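Local coordinates for immunogenic protein MPT63/MPB63 (Mycobacterium tuberculosis, PDB 1LMI) that is a major secreted, immunogenic antigen of the tubercle bacillus with a beta-sandwich fold, whose biochemical function is not established, at residues L31-A44 / Y106-A118. Numbering follows the deposited sequence.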
ATOM      1  N   LEU A  31       1.411   4.697  -9.076  1.00  9.50           N
ATOM      2  CA  LEU A  31       2.214   3.504  -9.185  1.00  9.64           C
ATOM      3  C   LEU A  31       3.071   3.552 -10.450  1.00 12.92           C
ATOM      4  O   LEU A  31       2.525   3.596 -11.571  1.00 11.67           O
ATOM      5  CB  LEU A  31       1.301   2.275  -9.225  1.00 10.69           C
ATOM      6  CG  LEU A  31       1.990   0.946  -9.549  1.00 11.46           C
ATOM      7  CD1 LEU A  31       2.895   0.475  -8.415  1.00  9.66           C
ATOM      8  CD2 LEU A  31       0.961  -0.122  -9.865  1.00 10.38           C
ATOM      9  N   LYS A  32       4.381   3.550 -10.269  1.00 10.57           N
ATOM     10  CA  LYS A  32       5.243   3.791 -11.438  1.00 11.86           C
ATOM     11  C   LYS A  32       6.680   3.367 -11.202  1.00 10.68           C
ATOM     12  O   LYS A  32       7.063   3.207 -10.038  1.00 10.75           O
ATOM     13  CB  LYS A  32       5.204   5.283 -11.789  1.00 11.91           C
ATOM     14  CG  LYS A  32       5.755   6.210 -10.710  1.00 10.37           C
ATOM     15  CD  LYS A  32       5.524   7.661 -11.129  1.00 13.03           C
ATOM     16  CE  LYS A  32       5.824   8.622 -10.001  1.00 21.51           C
ATOM     17  NZ  LYS A  32       5.369  10.009 -10.366  1.00 18.33           N
ATOM     18  N   SER A  33       7.414   3.167 -12.292  1.00 11.31           N
ATOM     19  CA  SER A  33       8.857   2.920 -12.131  1.00 11.99           C
ATOM     20  C   SER A  33       9.478   4.081 -11.382  1.00 13.31           C
ATOM     21  O   SER A  33       9.174   5.242 -11.632  1.00 13.21           O
ATOM     22  CB  SER A  33       9.519   2.714 -13.492  1.00 10.05           C
ATOM     23  OG  SER A  33      10.903   2.372 -13.211  1.00 15.51           O
ATOM     24  N   SER A  34      10.377   3.777 -10.439  1.00 14.96           N
ATOM     25  CA  SER A  34      10.952   4.788  -9.580  1.00 13.81           C
ATOM     26  C   SER A  34      12.428   4.997  -9.952  1.00 17.26           C
ATOM     27  O   SER A  34      13.086   4.092 -10.446  1.00 19.54           O
ATOM     28  CB  SER A  34      10.856   4.377  -8.110  1.00 13.25           C
ATOM     29  OG  SER A  34      11.175   5.392  -7.181  1.00 12.42           O
ATOM     30  N   THR A  35      12.885   6.192  -9.692  1.00 19.19           N
ATOM     31  CA  THR A  35      14.303   6.517  -9.728  1.00 23.62           C
ATOM     32  C   THR A  35      14.871   6.460  -8.310  1.00 32.54           C
ATOM     33  O   THR A  35      16.078   6.630  -8.150  1.00 32.03           O
ATOM     34  CB  THR A  35      14.545   7.935 -10.263  1.00 29.84           C
ATOM     35  OG1 THR A  35      13.923   8.853  -9.345  1.00 25.15           O
ATOM     36  CG2 THR A  35      13.886   8.159 -11.616  1.00 33.70           C
ATOM     37  N   ALA A  36      14.025   6.257  -7.299  1.00 27.28           N
ATOM     38  CA  ALA A  36      14.528   6.127  -5.936  1.00 24.71           C
ATOM     39  C   ALA A  36      15.624   5.058  -5.887  1.00 21.69           C
ATOM     40  O   ALA A  36      15.541   4.020  -6.522  1.00 28.91           O
ATOM     41  CB  ALA A  36      13.478   5.745  -4.898  1.00 18.45           C
ATOM     42  N   VAL A  37      16.647   5.369  -5.109  1.00 28.71           N
ATOM     43  CA  VAL A  37      17.630   4.363  -4.704  1.00 36.63           C
ATOM     44  C   VAL A  37      17.257   4.114  -3.245  1.00 26.45           C
ATOM     45  O   VAL A  37      17.106   5.077  -2.481  1.00 30.69           O
ATOM     46  CB  VAL A  37      19.057   4.832  -4.972  1.00 38.95           C
ATOM     47  CG1 VAL A  37      19.185   6.333  -4.725  1.00 39.91           C
ATOM     48  CG2 VAL A  37      20.080   4.095  -4.124  1.00 46.23           C
ATOM     49  N   ILE A  38      17.023   2.864  -2.893  1.00 35.41           N
ATOM     50  CA  ILE A  38      16.309   2.677  -1.610  1.00 51.58           C
ATOM     51  C   ILE A  38      17.210   3.131  -0.480  1.00 63.66           C
ATOM     52  O   ILE A  38      16.964   4.090   0.236  1.00102.28           O
ATOM     53  CB  ILE A  38      15.825   1.221  -1.516  1.00 41.49           C
ATOM     54  CG1 ILE A  38      14.664   0.926  -2.479  1.00 39.63           C
ATOM     55  CG2 ILE A  38      15.471   0.820  -0.098  1.00 28.37           C
ATOM     56  CD1 ILE A  38      13.308   1.349  -1.971  1.00 37.42           C
ATOM     57  N   PRO A  39      18.333   2.479  -0.431  1.00 54.76           N
ATOM     58  CA  PRO A  39      18.747   1.170  -0.003  1.00 49.09           C
ATOM     59  C   PRO A  39      19.818   1.295   1.070  1.00 45.60           C
ATOM     60  O   PRO A  39      19.661   2.069   2.005  1.00 43.08           O
ATOM     61  CB  PRO A  39      19.257   0.695  -1.376  1.00 28.62           C
ATOM     62  CG  PRO A  39      20.162   1.848  -1.716  1.00 42.45           C
ATOM     63  CD  PRO A  39      19.589   3.069  -1.028  1.00 52.60           C
ATOM     64  N   GLY A  40      20.864   0.548   0.893  1.00 36.25           N
ATOM     65  CA  GLY A  40      21.533  -0.498   1.575  1.00 25.24           C
ATOM     66  C   GLY A  40      20.603  -1.712   1.460  1.00 30.98           C
ATOM     67  O   GLY A  40      20.769  -2.675   2.192  1.00 45.29           O
ATOM     68  N   TYR A  41      19.649  -1.639   0.526  1.00 29.09           N
ATOM     69  CA  TYR A  41      18.715  -2.724   0.262  1.00 28.73           C
ATOM     70  C   TYR A  41      19.236  -3.550  -0.923  1.00 28.23           C
ATOM     71  O   TYR A  41      19.690  -2.938  -1.901  1.00 23.38           O
ATOM     72  CB  TYR A  41      17.273  -2.240  -0.032  1.00 24.91           C
ATOM     73  CG  TYR A  41      16.386  -3.460  -0.267  1.00 21.18           C
ATOM     74  CD1 TYR A  41      16.040  -3.947  -1.519  1.00 23.28           C
ATOM     75  CD2 TYR A  41      15.900  -4.135   0.839  1.00 30.11           C
ATOM     76  CE1 TYR A  41      15.241  -5.061  -1.709  1.00 20.64           C
ATOM     77  CE2 TYR A  41      15.101  -5.251   0.689  1.00 34.38           C
ATOM     78  CZ  TYR A  41      14.779  -5.699  -0.577  1.00 33.04           C
ATOM     79  OH  TYR A  41      13.981  -6.813  -0.685  1.00 39.30           O
ATOM     80  N   PRO A  42      19.171  -4.876  -0.882  1.00 35.70           N
ATOM     81  CA  PRO A  42      19.615  -5.688  -2.035  1.00 24.79           C
ATOM     82  C   PRO A  42      18.580  -5.812  -3.148  1.00 21.51           C
ATOM     83  O   PRO A  42      17.963  -6.833  -3.401  1.00 20.65           O
ATOM     84  CB  PRO A  42      19.875  -7.048  -1.363  1.00 30.46           C
ATOM     85  CG  PRO A  42      18.831  -7.137  -0.298  1.00 23.33           C
ATOM     86  CD  PRO A  42      18.734  -5.730   0.235  1.00 29.53           C
ATOM     87  N   VAL A  43      18.382  -4.734  -3.906  1.00 17.51           N
ATOM     88  CA  VAL A  43      17.499  -4.688  -5.077  1.00 18.18           C
ATOM     89  C   VAL A  43      17.893  -5.649  -6.173  1.00 16.59           C
ATOM     90  O   VAL A  43      19.076  -5.597  -6.601  1.00 18.43           O
ATOM     91  CB  VAL A  43      17.568  -3.241  -5.630  1.00 19.59           C
ATOM     92  CG1 VAL A  43      16.817  -3.118  -6.959  1.00 22.39           C
ATOM     93  CG2 VAL A  43      17.039  -2.227  -4.626  1.00 24.30           C
ATOM     94  N   ALA A  44      16.999  -6.496  -6.657  1.00 19.53           N
ATOM     95  CA  ALA A  44      17.310  -7.441  -7.716  1.00 18.64           C
ATOM     96  C   ALA A  44      16.816  -6.965  -9.076  1.00 23.32           C
ATOM     97  O   ALA A  44      17.325  -7.385 -10.120  1.00 21.45           O
ATOM     98  CB  ALA A  44      16.706  -8.822  -7.466  1.00 16.98           C
ATOM     99  N   TYR A 106       7.543   1.397  -1.688  1.00 11.99           N
ATOM    100  CA  TYR A 106       8.385   0.886  -2.765  1.00 10.61           C
ATOM    101  C   TYR A 106       8.271  -0.616  -2.977  1.00 10.87           C
ATOM    102  O   TYR A 106       7.866  -1.335  -2.071  1.00 11.67           O
ATOM    103  CB  TYR A 106       9.840   1.260  -2.428  1.00 11.75           C
ATOM    104  CG  TYR A 106      10.040   2.768  -2.403  1.00 11.57           C
ATOM    105  CD1 TYR A 106      10.178   3.445  -3.597  1.00 11.11           C
ATOM    106  CD2 TYR A 106      10.071   3.492  -1.218  1.00 13.73           C
ATOM    107  CE1 TYR A 106      10.364   4.817  -3.625  1.00 13.42           C
ATOM    108  CE2 TYR A 106      10.251   4.869  -1.233  1.00 14.32           C
ATOM    109  CZ  TYR A 106      10.397   5.517  -2.441  1.00 14.46           C
ATOM    110  OH  TYR A 106      10.560   6.892  -2.440  1.00 15.65           O
ATOM    111  N   PHE A 107       8.655  -1.072  -4.170  1.00  8.58           N
ATOM    112  CA  PHE A 107       8.605  -2.484  -4.559  1.00  9.76           C
ATOM    113  C   PHE A 107       9.854  -2.841  -5.381  1.00 11.48           C
ATOM    114  O   PHE A 107      10.371  -1.959  -6.084  1.00 13.12           O
ATOM    115  CB  PHE A 107       7.354  -2.789  -5.387  1.00 10.46           C
ATOM    116  CG  PHE A 107       6.058  -2.274  -4.790  1.00 10.45           C
ATOM    117  CD1 PHE A 107       5.344  -3.008  -3.872  1.00  9.05           C
ATOM    118  CD2 PHE A 107       5.586  -1.030  -5.184  1.00 11.37           C
ATOM    119  CE1 PHE A 107       4.186  -2.502  -3.342  1.00 11.47           C
ATOM    120  CE2 PHE A 107       4.408  -0.515  -4.635  1.00 12.65           C
ATOM    121  CZ  PHE A 107       3.702  -1.249  -3.708  1.00 10.51           C
ATOM    122  N   ASP A 108      10.334  -4.066  -5.339  1.00 10.53           N
ATOM    123  CA  ASP A 108      11.461  -4.474  -6.193  1.00 13.90           C
ATOM    124  C   ASP A 108      10.914  -5.308  -7.333  1.00 13.07           C
ATOM    125  O   ASP A 108      10.561  -6.475  -7.170  1.00 14.53           O
ATOM    126  CB  ASP A 108      12.456  -5.279  -5.349  1.00 19.77           C
ATOM    127  CG  ASP A 108      13.722  -5.659  -6.081  1.00 29.41           C
ATOM    128  OD1 ASP A 108      13.854  -5.233  -7.255  1.00 15.80           O
ATOM    129  OD2 ASP A 108      14.554  -6.373  -5.464  1.00 22.28           O
ATOM    130  N   VAL A 109      10.748  -4.705  -8.528  1.00 13.77           N
ATOM    131  CA  VAL A 109      10.064  -5.399  -9.602  1.00 13.63           C
ATOM    132  C   VAL A 109      11.071  -6.225 -10.407  1.00 12.49           C
ATOM    133  O   VAL A 109      11.932  -5.668 -11.073  1.00 14.91           O
ATOM    134  CB  VAL A 109       9.311  -4.389 -10.492  1.00 13.19           C
ATOM    135  CG1 VAL A 109       8.759  -5.053 -11.749  1.00 14.05           C
ATOM    136  CG2 VAL A 109       8.190  -3.701  -9.705  1.00 13.46           C
ATOM    137  N   THR A 110      10.916  -7.529 -10.281  1.00 15.20           N
ATOM    138  CA  THR A 110      11.842  -8.438 -10.939  1.00 22.53           C
ATOM    139  C   THR A 110      11.243  -9.157 -12.131  1.00 21.04           C
ATOM    140  O   THR A 110      11.908  -9.983 -12.779  1.00 30.06           O
ATOM    141  CB  THR A 110      12.282  -9.525  -9.920  1.00 16.80           C
ATOM    142  OG1 THR A 110      11.098 -10.119  -9.420  1.00 18.69           O
ATOM    143  CG2 THR A 110      13.082  -8.903  -8.795  1.00 19.22           C
ATOM    144  N   GLY A 111       9.999  -8.933 -12.478  1.00 13.51           N
ATOM    145  CA  GLY A 111       9.357  -9.529 -13.624  1.00 16.47           C
ATOM    146  C   GLY A 111       8.568  -8.473 -14.406  1.00 11.14           C
ATOM    147  O   GLY A 111       9.032  -7.324 -14.418  1.00 14.43           O
ATOM    148  N   PRO A 112       7.473  -8.862 -14.995  1.00 11.84           N
ATOM    149  CA  PRO A 112       6.628  -7.896 -15.723  1.00 11.51           C
ATOM    150  C   PRO A 112       6.229  -6.736 -14.809  1.00 12.11           C
ATOM    151  O   PRO A 112       6.110  -6.871 -13.575  1.00 13.16           O
ATOM    152  CB  PRO A 112       5.396  -8.694 -16.131  1.00 17.04           C
ATOM    153  CG  PRO A 112       5.862 -10.119 -16.167  1.00 18.93           C
ATOM    154  CD  PRO A 112       6.881 -10.220 -15.064  1.00 17.26           C
ATOM    155  N   SER A 113       6.035  -5.573 -15.427  1.00  9.40           N
ATOM    156  CA  SER A 113       5.676  -4.397 -14.661  1.00 11.80           C
ATOM    157  C   SER A 113       4.298  -4.484 -14.006  1.00  9.57           C
ATOM    158  O   SER A 113       3.322  -4.914 -14.635  1.00 10.99           O
ATOM    159  CB  SER A 113       5.701  -3.162 -15.571  1.00 10.53           C
ATOM    160  OG  SER A 113       6.978  -2.944 -16.155  1.00 11.14           O
ATOM    161  N   PRO A 114       4.148  -4.020 -12.766  1.00  8.98           N
ATOM    162  CA  PRO A 114       2.827  -4.097 -12.149  1.00  9.19           C
ATOM    163  C   PRO A 114       1.881  -2.986 -12.590  1.00 10.03           C
ATOM    164  O   PRO A 114       2.335  -1.913 -12.989  1.00 11.25           O
ATOM    165  CB  PRO A 114       3.201  -3.886 -10.658  1.00 11.31           C
ATOM    166  CG  PRO A 114       4.401  -2.987 -10.670  1.00 11.11           C
ATOM    167  CD  PRO A 114       5.169  -3.384 -11.917  1.00 11.46           C
ATOM    168  N   THR A 115       0.590  -3.257 -12.412  1.00  8.72           N
ATOM    169  CA  THR A 115      -0.452  -2.309 -12.728  1.00  8.76           C
ATOM    170  C   THR A 115      -1.504  -2.226 -11.647  1.00 14.33           C
ATOM    171  O   THR A 115      -2.523  -1.529 -11.793  1.00 10.37           O
ATOM    172  CB  THR A 115      -1.169  -2.733 -14.029  1.00  7.51           C
ATOM    173  OG1 THR A 115      -1.602  -4.099 -13.965  1.00 11.77           O
ATOM    174  CG2 THR A 115      -0.156  -2.601 -15.144  1.00 10.38           C
ATOM    175  N   ILE A 116      -1.286  -2.946 -10.558  1.00 10.57           N
ATOM    176  CA  ILE A 116      -2.239  -3.128  -9.477  1.00  9.64           C
ATOM    177  C   ILE A 116      -1.508  -2.998  -8.148  1.00 12.45           C
ATOM    178  O   ILE A 116      -0.343  -3.380  -8.020  1.00  9.94           O
ATOM    179  CB  ILE A 116      -2.852  -4.529  -9.586  1.00  9.63           C
ATOM    180  CG1 ILE A 116      -3.719  -4.669 -10.849  1.00 11.15           C
ATOM    181  CG2 ILE A 116      -3.633  -4.944  -8.336  1.00 13.48           C
ATOM    182  CD1 ILE A 116      -3.897  -6.142 -11.218  1.00 15.52           C
ATOM    183  N   VAL A 117      -2.189  -2.423  -7.126  1.00 10.01           N
ATOM    184  CA  VAL A 117      -1.667  -2.524  -5.772  1.00  8.55           C
ATOM    185  C   VAL A 117      -2.709  -3.254  -4.922  1.00 10.41           C
ATOM    186  O   VAL A 117      -3.907  -3.051  -5.070  1.00 10.46           O
ATOM    187  CB  VAL A 117      -1.325  -1.149  -5.170  1.00 10.04           C
ATOM    188  CG1 VAL A 117      -1.006  -1.224  -3.681  1.00 11.24           C
ATOM    189  CG2 VAL A 117      -0.128  -0.579  -5.905  1.00  9.88           C
ATOM    190  N   ALA A 118      -2.270  -4.153  -4.041  1.00 12.72           N
ATOM    191  CA  ALA A 118      -3.240  -4.883  -3.203  1.00 11.14           C
ATOM    192  C   ALA A 118      -2.763  -4.869  -1.751  1.00 12.23           C
ATOM    193  O   ALA A 118      -1.536  -5.012  -1.536  1.00 12.89           O
ATOM    194  CB  ALA A 118      -3.389  -6.317  -3.672  1.00 11.36           C
TER
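The carboxylate of D108 reaches off strand 100-109 to catch the far end of a long loop by its backbone: A44 N donates to the syn lone pair of D108 OD2, on the OD1 side, at 2.7 Å and nearly straight (173°). D108 CG lies anti to its own N (chi1 -175°), which carries the carboxylate out to the loop. The other oxygen, OD1, accepts from the next amide, that of G45, and V43 CG1 rests against it. The Y41 ring presents its edge to OD2, with ring and carboxylate planes almost perpendicular (83°).

Earlier in the loop, A36 and I38 pack obliquely against one side of Y106 of strand 100-109: I38 CD1 on Y106 CB at 3.5 Å, the two side chains sliding past each other in opposite directions, and A36 CB 3.5 Å from Y106 CE1. S34 OG, in plane at the ring edge, accepts from A36 N in an ST turn and also hydrogen-bonds E49. The OH of buried Y106 is hydrogen-bonded to P87 O.

At the other end, L31 points from strand 22-33 into the gap between the two sheets. Its CD1 meets F107 CE2 at 4.2 Å and V117 CG2 at 4.1 Å, whereas CD2 lies over the T115–I116 peptide, where the chain makes a classic beta bulge opposite R71.

Thus L31 links F107 of one sheet to V117 of the other, A36 and I38 lay the loop on Y106, and D108, gripping two successive amides, would fix where the chain enters strand 46-56; those N-H groups probably favour its charged form.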